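Long-range contact in probable translation initiation factor eIF-2B subunit gamma (Schizosaccharomyces pombe, PDB 5B04), which serves as a component of the eIF2B complex, which catalyses the exchange of GDP for GTP on the gamma subunit of initiation factor eIF2: residues V356-V362 with N373-I379. The protein carries 3 engineered substitutions. Residues are numbered along the deposited sequence; the frame is centred on the assembly and turned at random.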
loop_
_atom_site.group_PDB
_atom_site.type_symbol
_atom_site.label_atom_id
_atom_site.label_comp_id
_atom_site.label_asym_id
_atom_site.label_seq_id
_atom_site.Cartn_x
_atom_site.Cartn_y
_atom_site.Cartn_z
ATOM N N VAL E 356 53.534 47.303 42.152
ATOM C CA VAL E 356 52.556 46.652 41.297
ATOM C C VAL E 356 52.925 45.185 41.082
ATOM O O VAL E 356 54.080 44.790 41.247
ATOM C CB VAL E 356 52.456 47.349 39.930
ATOM C CG1 VAL E 356 52.135 48.827 40.093
ATOM C CG2 VAL E 356 53.755 47.188 39.168
ATOM N N GLY E 357 51.928 44.391 40.710
ATOM C CA GLY E 357 52.096 42.981 40.420
ATOM C C GLY E 357 50.746 42.444 40.002
ATOM O O GLY E 357 49.736 42.731 40.644
ATOM N N ALA E 358 50.722 41.684 38.913
ATOM C CA ALA E 358 49.471 41.153 38.386
ATOM C C ALA E 358 49.726 39.948 37.495
ATOM O O ALA E 358 50.879 39.599 37.232
ATOM C CB ALA E 358 48.722 42.231 37.617
ATOM N N ASP E 359 48.640 39.304 37.065
ATOM C CA ASP E 359 48.682 38.198 36.104
ATOM C C ASP E 359 49.297 36.923 36.708
ATOM O O ASP E 359 49.237 35.847 36.110
ATOM C CB ASP E 359 49.434 38.647 34.835
ATOM C CG ASP E 359 49.817 37.497 33.927
ATOM O OD1 ASP E 359 49.018 37.149 33.032
ATOM O OD2 ASP E 359 50.927 36.950 34.098
ATOM N N CYS E 360 49.843 37.034 37.915
ATOM C CA CYS E 360 50.521 35.906 38.546
ATOM C C CYS E 360 50.030 35.650 39.973
ATOM O O CYS E 360 49.249 36.428 40.515
ATOM C CB CYS E 360 52.029 36.139 38.540
ATOM S SG CYS E 360 52.551 37.753 39.164
ATOM N N MET E 361 50.485 34.569 40.573
ATOM C CA MET E 361 49.923 34.132 41.822
ATOM C C MET E 361 50.825 34.365 42.999
ATOM O O MET E 361 51.994 34.063 42.968
ATOM C CB MET E 361 49.587 32.656 41.759
ATOM C CG MET E 361 49.230 32.151 40.387
ATOM S SD MET E 361 48.882 30.408 40.485
ATOM C CE MET E 361 47.143 30.500 40.806
ATOM N N VAL E 362 50.250 34.926 44.041
ATOM C CA VAL E 362 50.938 35.162 45.280
ATOM C C VAL E 362 50.040 34.669 46.389
ATOM O O VAL E 362 48.855 34.925 46.368
ATOM C CB VAL E 362 51.124 36.651 45.453
ATOM C CG1 VAL E 362 49.793 37.336 45.252
ATOM C CG2 VAL E 362 51.694 36.957 46.814
ATOM N N ASN E 373 58.437 45.233 41.937
ATOM C CA ASN E 373 57.545 44.737 40.913
ATOM C C ASN E 373 57.664 43.236 40.837
ATOM O O ASN E 373 58.756 42.694 40.818
ATOM C CB ASN E 373 57.653 45.292 39.499
ATOM C CG ASN E 373 57.879 46.775 39.466
ATOM O OD1 ASN E 373 56.957 47.551 39.282
ATOM N ND2 ASN E 373 59.120 47.175 39.614
ATOM N N ILE E 374 56.520 42.577 40.787
ATOM C CA ILE E 374 56.431 41.133 40.593
ATOM C C ILE E 374 55.718 40.826 39.278
ATOM O O ILE E 374 54.504 40.993 39.153
ATOM C CB ILE E 374 55.711 40.429 41.767
ATOM C CG1 ILE E 374 54.526 41.260 42.259
ATOM C CG2 ILE E 374 56.677 40.190 42.913
ATOM C CD1 ILE E 374 53.627 40.522 43.229
ATOM N N LYS E 375 56.496 40.386 38.295
ATOM C CA LYS E 375 55.988 40.126 36.955
ATOM C C LYS E 375 56.124 38.653 36.589
ATOM O O LYS E 375 57.225 38.106 36.620
ATOM C CB LYS E 375 56.735 40.988 35.935
ATOM C CG LYS E 375 56.363 40.720 34.487
ATOM C CD LYS E 375 57.608 40.564 33.623
ATOM C CE LYS E 375 58.602 41.690 33.862
ATOM N NZ LYS E 375 59.841 41.530 33.049
ATOM N N LYS E 376 55.003 38.020 36.252
ATOM C CA LYS E 376 54.992 36.625 35.813
ATOM C C LYS E 376 55.672 35.690 36.814
ATOM O O LYS E 376 56.658 35.041 36.480
ATOM C CB LYS E 376 55.677 36.494 34.447
ATOM C CG LYS E 376 54.967 37.211 33.309
ATOM C CD LYS E 376 55.864 37.315 32.082
ATOM C CE LYS E 376 55.096 37.825 30.872
ATOM N NZ LYS E 376 55.999 38.392 29.831
ATOM N N SER E 377 55.151 35.618 38.036
ATOM C CA SER E 377 55.797 34.812 39.069
ATOM C C SER E 377 54.848 34.281 40.145
ATOM O O SER E 377 53.940 34.978 40.591
ATOM C CB SER E 377 56.912 35.621 39.735
ATOM O OG SER E 377 58.023 35.762 38.867
ATOM N N ILE E 378 55.085 33.044 40.569
ATOM C CA ILE E 378 54.271 32.417 41.605
ATOM C C ILE E 378 54.950 32.547 42.967
ATOM O O ILE E 378 56.098 32.134 43.139
ATOM C CB ILE E 378 53.999 30.926 41.298
ATOM C CG1 ILE E 378 52.924 30.781 40.214
ATOM C CG2 ILE E 378 53.551 30.192 42.553
ATOM C CD1 ILE E 378 53.399 31.072 38.801
ATOM N N ILE E 379 54.240 33.128 43.928
ATOM C CA ILE E 379 54.792 33.362 45.258
ATOM C C ILE E 379 54.041 32.571 46.328
ATOM O O ILE E 379 52.811 32.581 46.373
ATOM C CB ILE E 379 54.762 34.860 45.620
ATOM C CG1 ILE E 379 55.453 35.681 44.529
ATOM C CG2 ILE E 379 55.418 35.101 46.972
ATOM C CD1 ILE E 379 55.587 37.151 44.858
#
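Cys360 lays its side chain over the backbone of Ser377 where the turns of two successive coils meet in the left-handed parallel beta-helix (LbH) domain. Strands 356-358 and 373-375 run parallel. The evidence for docking at the turn is a hydrogen bond from Ser377 N to Cys360 SG, 3.5 Å long with a 166° angle at the hydrogen. A chi1 of 50° sets the sulfur between the backbone N and carbonyl carbon of Cys360, within reach of that N-H. Replacing Cys360 by alanine removes the sulfur, which would probably leave the Ser377 N-H without this acceptor and a gap between the coils. The hydroxyl of Ser377 is hydrogen-bonded to Ser394 N of the next coil. On the strands, Ile374 N gives Val356 O only a weak bond, while Ile374 CG1 packs 3.5 Å from Gly357 CA, over a residue with no side chain. Beyond the turn, apolar side chains pair in register: Met361 and Ile378 lie alongside each other, CG to CG1 3.9 Å, as do Val362 and Ile379. Between these pairs Ile379 N bonds to Met361 O, the donor tilted 15° from the carbonyl plane.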